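Local coordinates for Glyoxalase/bleomycin resistance protein/dioxygenase (Catenulispora acidiphila, PDB 4G6X) that is of uncertain function but belongs to the vicinal oxygen chelate (glyoxalase/bleomycin resistance) superfamily and may act as a dioxygenase, at residues H28-F33 with T75-E80; F50-D55 with R62-V67; V133-L138 with L145-Q150. All blocks are in the same frame, centred on the assembly; numbering follows the deposited sequence.

Contact 1: H28-F33 with T75-E80; sequences HLTNVF and TQLLLE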
# COMPACT_ATOMS: atom_id res chain seq x y z
N HIS A 28 4.48 7.74 1.50
CA HIS A 28 4.72 8.30 0.17
C HIS A 28 4.46 7.28 -0.92
O HIS A 28 4.37 7.64 -2.11
CB HIS A 28 6.15 8.83 0.07
CG HIS A 28 7.18 7.72 -0.07
ND1 HIS A 28 7.31 6.72 0.86
CD2 HIS A 28 8.08 7.44 -1.09
CE1 HIS A 28 8.29 5.88 0.47
NE2 HIS A 28 8.76 6.30 -0.72
N LEU A 29 4.42 6.00 -0.56
CA LEU A 29 4.31 4.95 -1.55
C LEU A 29 3.43 3.75 -1.15
O LEU A 29 3.45 3.28 0.00
CB LEU A 29 5.69 4.41 -1.83
CG LEU A 29 5.94 3.40 -2.93
CD1 LEU A 29 5.78 4.11 -4.28
CD2 LEU A 29 7.34 2.83 -2.75
N THR A 30 2.68 3.27 -2.12
CA THR A 30 1.93 2.02 -1.96
C THR A 30 2.13 1.22 -3.23
O THR A 30 2.75 1.71 -4.16
CB THR A 30 0.45 2.25 -1.63
OG1 THR A 30 -0.21 1.02 -1.21
CG2 THR A 30 -0.31 2.84 -2.80
N ASN A 31 1.75 -0.05 -3.21
CA ASN A 31 2.05 -0.94 -4.35
C ASN A 31 0.94 -1.88 -4.68
O ASN A 31 0.15 -2.27 -3.80
CB ASN A 31 3.33 -1.74 -4.09
CG ASN A 31 3.20 -2.69 -2.92
OD1 ASN A 31 2.90 -2.25 -1.80
ND2 ASN A 31 3.36 -3.97 -3.16
N VAL A 32 0.85 -2.22 -5.95
CA VAL A 32 0.07 -3.38 -6.39
C VAL A 32 1.01 -4.24 -7.24
O VAL A 32 1.85 -3.74 -8.02
CB VAL A 32 -1.16 -2.93 -7.20
CG1 VAL A 32 -1.78 -4.05 -8.00
CG2 VAL A 32 -2.20 -2.36 -6.25
N PHE A 33 0.87 -5.58 -7.10
CA PHE A 33 1.60 -6.51 -7.90
C PHE A 33 0.84 -6.84 -9.15
O PHE A 33 -0.29 -7.35 -9.07
CB PHE A 33 1.82 -7.81 -7.09
CG PHE A 33 2.76 -7.64 -5.89
CD1 PHE A 33 4.13 -7.62 -6.05
CD2 PHE A 33 2.27 -7.61 -4.62
CE1 PHE A 33 4.97 -7.47 -4.97
CE2 PHE A 33 3.11 -7.44 -3.50
CZ PHE A 33 4.46 -7.40 -3.69
N THR A 75 1.05 10.76 -2.75
CA THR A 75 1.42 9.37 -2.64
C THR A 75 1.46 8.78 -4.02
O THR A 75 0.63 9.13 -4.86
CB THR A 75 0.42 8.66 -1.73
OG1 THR A 75 0.40 9.36 -0.45
CG2 THR A 75 0.76 7.20 -1.55
N GLN A 76 2.45 7.92 -4.26
CA GLN A 76 2.63 7.24 -5.53
C GLN A 76 2.23 5.77 -5.39
O GLN A 76 2.32 5.22 -4.31
CB GLN A 76 4.10 7.29 -5.94
CG GLN A 76 4.53 8.66 -6.37
CD GLN A 76 6.02 8.74 -6.67
OE1 GLN A 76 6.63 7.82 -7.24
NE2 GLN A 76 6.61 9.89 -6.36
N LEU A 77 1.68 5.21 -6.46
CA LEU A 77 1.36 3.79 -6.57
C LEU A 77 2.37 3.13 -7.50
O LEU A 77 2.46 3.42 -8.71
CB LEU A 77 -0.08 3.59 -7.11
CG LEU A 77 -0.54 2.20 -7.58
CD1 LEU A 77 -0.65 1.32 -6.34
CD2 LEU A 77 -1.85 2.32 -8.35
N LEU A 78 3.06 2.10 -6.97
CA LEU A 78 4.06 1.36 -7.70
C LEU A 78 3.35 0.16 -8.32
O LEU A 78 2.63 -0.53 -7.60
CB LEU A 78 5.13 0.82 -6.71
CG LEU A 78 6.24 -0.05 -7.30
CD1 LEU A 78 7.17 0.78 -8.18
CD2 LEU A 78 6.98 -0.72 -6.14
N LEU A 79 3.51 0.00 -9.63
CA LEU A 79 2.92 -1.10 -10.39
C LEU A 79 4.02 -2.11 -10.57
O LEU A 79 4.81 -2.03 -11.51
CB LEU A 79 2.34 -0.58 -11.69
CG LEU A 79 1.28 0.52 -11.54
CD1 LEU A 79 0.88 1.01 -12.93
CD2 LEU A 79 0.10 0.07 -10.71
N GLU A 80 4.17 -3.02 -9.61
CA GLU A 80 5.39 -3.84 -9.61
C GLU A 80 5.20 -5.25 -10.09
O GLU A 80 4.09 -5.78 -9.98
CB GLU A 80 6.13 -3.79 -8.29
CG GLU A 80 5.49 -4.50 -7.21
CD GLU A 80 6.30 -4.48 -5.88
OE1 GLU A 80 7.41 -5.04 -5.72
OE2 GLU A 80 5.72 -3.91 -4.96
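H28-F33 and T75-E80 run parallel with a 28° angle between the strand directions, and five backbone bonds join them, from Q76 N to H28 O (2.9 Å) at one end to E80 N and V32 O (2.9 Å) at the other. In between, T30 and V32 use both their N-H and C=O groups, reaching Q76 O and L78 N from T30, and L78 O and E80 N from V32. L29, N31 and F33 share one face with Q76, L78 and E80. There E80 starts with CG lodged between its backbone N and carbonyl carbon (chi1 72°) and then extends alongside the F33 ring, the two side chains pointing the same way. The carboxylate lies 32° off the ring plane, with E80 CD 3.4 Å from F33 CE1 in an oblique approach. OE2 of E80 accepts a weak, strongly bent bond from N31 ND2 (3.0 Å), the amide being turned well out of the carboxylate plane. Farther along, L29 CD1 reaches over to L78 CB at 4.1 Å. Strands 29-34 and 76-81 come first and last along the chain but lie side by side in a four-stranded sheet ordered 1-4-3-2, the pattern of a vicinal oxygen chelate module, with 29-34 at its edge within the chain. The opposite face, carrying T30, V32, L77 and L79, is largely apolar: L77 CD1 sits against V32 CG2 (4.0 Å) and T30 CG2 (3.9 Å), while Y44 of helix 37-46 packs on V32, L77 and L79. T30 OG1 bonds to T30 OG1 of the second subunit, and T75 OG1 to T75 OG1 of the second subunit; at the other end, F33 packs on F90 of the second subunit.

Contact 2: F50-D55 with R62-V67; sequences FLVKAD and RWLTVV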
# COMPACT_ATOMS: atom_id res chain seq x y z
N PHE A 50 -5.12 7.48 -13.59
CA PHE A 50 -3.82 7.85 -13.03
C PHE A 50 -2.83 8.38 -14.09
O PHE A 50 -2.96 8.13 -15.29
CB PHE A 50 -3.18 6.70 -12.24
CG PHE A 50 -3.97 6.24 -11.03
CD1 PHE A 50 -3.99 6.98 -9.85
CD2 PHE A 50 -4.68 5.06 -11.07
CE1 PHE A 50 -4.70 6.54 -8.74
CE2 PHE A 50 -5.37 4.60 -9.97
CZ PHE A 50 -5.37 5.32 -8.79
N LEU A 51 -1.87 9.15 -13.62
CA LEU A 51 -0.82 9.70 -14.47
C LEU A 51 0.50 9.02 -14.16
O LEU A 51 0.83 8.79 -12.97
CB LEU A 51 -0.62 11.19 -14.19
CG LEU A 51 -1.89 12.05 -14.23
CD1 LEU A 51 -1.49 13.49 -13.96
CD2 LEU A 51 -2.58 11.90 -15.57
N VAL A 52 1.31 8.77 -15.18
CA VAL A 52 2.67 8.23 -14.90
C VAL A 52 3.53 9.28 -14.19
O VAL A 52 3.53 10.46 -14.58
CB VAL A 52 3.36 7.75 -16.20
CG1 VAL A 52 4.83 7.41 -15.93
CG2 VAL A 52 2.60 6.56 -16.75
N LYS A 53 4.16 8.90 -13.08
CA LYS A 53 5.03 9.76 -12.32
C LYS A 53 6.49 9.42 -12.60
O LYS A 53 7.26 10.26 -13.00
CB LYS A 53 4.73 9.65 -10.84
CG LYS A 53 5.60 10.45 -9.96
CD LYS A 53 5.32 11.94 -10.23
CE LYS A 53 5.83 12.75 -9.06
NZ LYS A 53 5.49 14.19 -9.25
N ALA A 54 6.86 8.18 -12.43
CA ALA A 54 8.19 7.73 -12.74
C ALA A 54 8.11 6.41 -13.56
O ALA A 54 7.30 5.50 -13.27
CB ALA A 54 8.99 7.53 -11.47
N ASP A 55 8.98 6.36 -14.56
CA ASP A 55 9.19 5.14 -15.35
C ASP A 55 10.65 5.00 -15.66
O ASP A 55 11.18 5.69 -16.52
CB ASP A 55 8.41 5.27 -16.63
CG ASP A 55 8.39 3.96 -17.49
OD1 ASP A 55 9.00 2.93 -17.12
OD2 ASP A 55 7.78 4.04 -18.57
N ARG A 62 10.73 -2.42 -14.86
CA ARG A 62 10.71 -1.02 -14.61
C ARG A 62 10.31 -0.71 -13.22
O ARG A 62 9.43 -1.35 -12.64
CB ARG A 62 9.63 -0.38 -15.49
CG ARG A 62 9.86 -0.59 -16.95
CD ARG A 62 8.57 -0.84 -17.65
NE ARG A 62 7.87 0.40 -17.89
CZ ARG A 62 6.71 0.48 -18.53
NH1 ARG A 62 6.17 1.66 -18.77
NH2 ARG A 62 6.07 -0.63 -18.90
N TRP A 63 10.87 0.41 -12.71
CA TRP A 63 10.27 1.10 -11.60
C TRP A 63 9.25 2.01 -12.20
O TRP A 63 9.60 2.96 -12.86
CB TRP A 63 11.33 1.95 -10.86
CG TRP A 63 10.76 2.77 -9.73
CD1 TRP A 63 10.34 4.10 -9.76
CD2 TRP A 63 10.56 2.34 -8.36
NE1 TRP A 63 9.89 4.48 -8.52
CE2 TRP A 63 10.01 3.48 -7.65
CE3 TRP A 63 10.84 1.17 -7.66
CZ2 TRP A 63 9.69 3.41 -6.29
CZ3 TRP A 63 10.51 1.11 -6.30
CH2 TRP A 63 9.97 2.20 -5.63
N LEU A 64 7.98 1.69 -12.00
CA LEU A 64 6.86 2.40 -12.61
C LEU A 64 5.88 2.82 -11.55
O LEU A 64 5.22 1.95 -10.90
CB LEU A 64 6.21 1.39 -13.56
CG LEU A 64 4.97 1.92 -14.28
CD1 LEU A 64 5.29 3.15 -15.12
CD2 LEU A 64 4.33 0.76 -15.09
N THR A 65 5.73 4.14 -11.35
CA THR A 65 4.77 4.61 -10.41
C THR A 65 3.78 5.51 -11.13
O THR A 65 4.13 6.16 -12.11
CB THR A 65 5.39 5.37 -9.25
OG1 THR A 65 6.10 6.49 -9.80
CG2 THR A 65 6.36 4.50 -8.52
N VAL A 66 2.58 5.56 -10.57
CA VAL A 66 1.54 6.51 -11.00
C VAL A 66 1.00 7.34 -9.84
O VAL A 66 1.17 7.02 -8.67
CB VAL A 66 0.39 5.76 -11.72
CG1 VAL A 66 0.89 5.01 -12.97
CG2 VAL A 66 -0.39 4.85 -10.79
N VAL A 67 0.34 8.47 -10.15
CA VAL A 67 -0.20 9.34 -9.14
C VAL A 67 -1.59 9.78 -9.60
O VAL A 67 -1.91 9.70 -10.80
CB VAL A 67 0.63 10.61 -8.95
CG1 VAL A 67 1.93 10.31 -8.26
CG2 VAL A 67 0.88 11.28 -10.29
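L51 and V67 form a hydrogen-bonded pair in the antiparallel hairpin of strands 51-58 and 61-67, which carries a classic beta bulge where K53 and A54 both face T65. T65 O receives a bond from K53 N (2.9 Å) and a weak, longer one from A54 N (3.4 Å), so the register slips by one residue before A54 O takes up T65 N. The tight end lies at F50, V66 and V67. V66 CG2 presses on F50 CB at 3.6 Å, the two side chains crossing at about a right angle, and the edge of the F50 ring approaches V67 O. That ring also meets F104 edge-to-face, and F50 packs on M25 of the second subunit. Across the hairpin's other face V67 CG1 touches K53 CB (3.9 Å), but the lysine then bends at chi2 and carries NZ off to P72 O. The 51-55 strand is the exposed side, and near the turn charge takes over from close apolar packing. D55 swings CG anti to its own N (chi1 -173°), facing R62, whose chain is bent at chi2 and chi3; L64 CD2 lies over one face of the guanidinium and E41 holds NH1 from outside the hairpin. The grip is side-on and two-pronged: R62 NH1 meets D55 OD2 from above the carboxylate plane, whereas R62 NE gives D55 OD1 a nearly straight bond of 2.9 Å on its syn side.

Contact 3: V133-L138 with L145-Q150; sequences VVTAIL and LIQLMQ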
# COMPACT_ATOMS: atom_id res chain seq x y z
N VAL A 133 -19.43 3.69 4.47
CA VAL A 133 -18.90 3.85 3.10
C VAL A 133 -19.76 3.11 2.13
O VAL A 133 -20.42 2.14 2.49
CB VAL A 133 -17.47 3.33 2.92
CG1 VAL A 133 -16.46 4.34 3.45
CG2 VAL A 133 -17.31 1.96 3.59
N VAL A 134 -19.76 3.61 0.90
CA VAL A 134 -20.31 2.92 -0.27
C VAL A 134 -19.10 2.41 -1.04
O VAL A 134 -18.15 3.16 -1.23
CB VAL A 134 -21.11 3.87 -1.16
CG1 VAL A 134 -21.73 3.12 -2.33
CG2 VAL A 134 -22.19 4.56 -0.32
N THR A 135 -19.13 1.15 -1.44
CA THR A 135 -17.96 0.53 -2.09
C THR A 135 -18.36 -0.14 -3.41
O THR A 135 -19.53 -0.47 -3.64
CB THR A 135 -17.28 -0.56 -1.22
OG1 THR A 135 -18.14 -1.70 -1.06
CG2 THR A 135 -16.88 -0.03 0.09
N ALA A 136 -17.37 -0.31 -4.28
CA ALA A 136 -17.48 -1.12 -5.50
C ALA A 136 -16.16 -1.85 -5.71
O ALA A 136 -15.12 -1.38 -5.24
CB ALA A 136 -17.80 -0.27 -6.73
N ILE A 137 -16.19 -2.96 -6.42
CA ILE A 137 -14.97 -3.74 -6.65
C ILE A 137 -14.82 -4.04 -8.14
O ILE A 137 -15.77 -4.52 -8.78
CB ILE A 137 -14.97 -5.02 -5.82
CG1 ILE A 137 -15.01 -4.65 -4.34
CG2 ILE A 137 -13.72 -5.87 -6.15
CD1 ILE A 137 -15.10 -5.84 -3.44
N LEU A 138 -13.64 -3.71 -8.66
CA LEU A 138 -13.33 -3.92 -10.07
C LEU A 138 -12.12 -4.83 -10.28
O LEU A 138 -11.30 -5.02 -9.38
CB LEU A 138 -13.14 -2.57 -10.82
CG LEU A 138 -11.94 -1.71 -10.38
CD1 LEU A 138 -10.70 -2.00 -11.21
CD2 LEU A 138 -12.26 -0.23 -10.56
N LEU A 145 -8.20 -7.52 -7.61
CA LEU A 145 -9.45 -6.80 -7.45
C LEU A 145 -9.07 -5.48 -6.78
O LEU A 145 -8.18 -5.45 -5.93
CB LEU A 145 -10.42 -7.60 -6.55
CG LEU A 145 -10.91 -8.97 -7.11
CD1 LEU A 145 -11.72 -9.74 -6.10
CD2 LEU A 145 -11.71 -8.79 -8.41
N ILE A 146 -9.79 -4.42 -7.13
CA ILE A 146 -9.46 -3.09 -6.68
C ILE A 146 -10.75 -2.53 -6.15
O ILE A 146 -11.79 -2.64 -6.83
CB ILE A 146 -9.01 -2.20 -7.84
CG1 ILE A 146 -7.69 -2.72 -8.44
CG2 ILE A 146 -8.83 -0.74 -7.40
CD1 ILE A 146 -6.52 -2.81 -7.47
N GLN A 147 -10.71 -2.01 -4.94
CA GLN A 147 -11.89 -1.40 -4.35
C GLN A 147 -11.91 0.13 -4.55
O GLN A 147 -10.90 0.81 -4.30
CB GLN A 147 -11.95 -1.77 -2.86
CG GLN A 147 -13.21 -1.37 -2.11
CD GLN A 147 -13.11 -1.70 -0.64
OE1 GLN A 147 -12.21 -1.25 0.06
NE2 GLN A 147 -14.04 -2.45 -0.18
N LEU A 148 -13.08 0.61 -4.94
CA LEU A 148 -13.46 2.02 -4.85
C LEU A 148 -14.31 2.28 -3.62
O LEU A 148 -15.23 1.53 -3.30
CB LEU A 148 -14.27 2.41 -6.05
CG LEU A 148 -13.60 2.73 -7.39
CD1 LEU A 148 -12.16 2.41 -7.54
CD2 LEU A 148 -14.48 2.44 -8.62
N MSE A 149 -13.99 3.35 -2.92
CA MSE A 149 -14.63 3.68 -1.66
C MSE A 149 -15.13 5.10 -1.70
O MSE A 149 -14.35 6.05 -1.93
CB MSE A 149 -13.66 3.66 -0.48
CG MSE A 149 -13.04 2.28 -0.18
SE MSE A 149 -11.86 2.18 1.45
CE MSE A 149 -13.14 3.26 2.44
N GLN A 150 -16.40 5.28 -1.37
CA GLN A 150 -16.93 6.65 -1.48
C GLN A 150 -16.68 7.45 -0.24
O GLN A 150 -17.20 7.17 0.85
CB GLN A 150 -18.37 6.73 -1.92
CG GLN A 150 -18.77 8.21 -2.08
CD GLN A 150 -20.14 8.36 -2.68
OE1 GLN A 150 -20.31 8.42 -3.89
NE2 GLN A 150 -21.12 8.48 -1.81
O HOH W 1 -16.46 -3.87 -0.50
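L138 packs against I146 and L148 in the buried apolar centre of the contact, toward the turn of the hairpin, its CG set between the backbone N and carbonyl carbon (chi1 65°). With CG so placed, one methyl meets each partner: CD1 rests on I146 CB at 3.8 Å, and CD2 meets L148 CD2 at 4.0 Å. A136 belongs to the same face but reaches L148 only loosely. I109 and L116 of helix 109-118 cover L148, while F43 and Y44 of helix 37-46 close over L138 and I146 respectively. The backbones run antiparallel at 156°, with A136-L148 and L138-I146 as doubly bonded pairs; L138 N to I146 O is short and nearly straight (2.8 Å). These strands are the third and fourth of the second four-stranded sheet, which repeats the 1-4-3-2 order of the first, as in the paired modules of the vicinal oxygen chelate fold. On the reverse face I137 CG2 abuts L145 CB (3.7 Å), and at the far end V133 CG1 meets the terminal methyl of the selenomethionine M149, CE, at 3.6 Å. M149 also packs on H28 of the second subunit and lies near a bound glycerol. Between these apolar ends, Q147 runs out extended until NE2 comes beside T135 CG2 (3.7 Å). A water links the pair, accepting from Q147 NE2 (2.8 Å) and bonding to T135 OG1 (2.8 Å). Q125 NE2 engages that hydroxyl as well, and S103 OG engages Q147 OE1. Bonded through both its oxygen and its nitrogen, the Q147 amide should be fixed in rotation, leaving this face of the sheet with an ordered polar patch beside M149, whereas packing between L138, I146 and L148 is wholly apolar.

Contacts 1 and 2 belong to one sheet: strands 76-81 and 61-67 are neighbours, joined by backbone bonds such as L79 N to L64 O, and their centres lie 9 Å apart. Contact 3 sits in the other sheet, across the chain's centre and about 18 and 22 Å away, centre to centre. It is the buried one, largely apolar, with a water-linked amide on one face. Contact 1 is partly buried and mixes a parallel backbone with a subunit interface; contact 2 includes the outermost strand 51-58, exposed along much of its length, and adds a salt bridge near the turn. Helix 37-46 touches all three, and each also meets the second subunit.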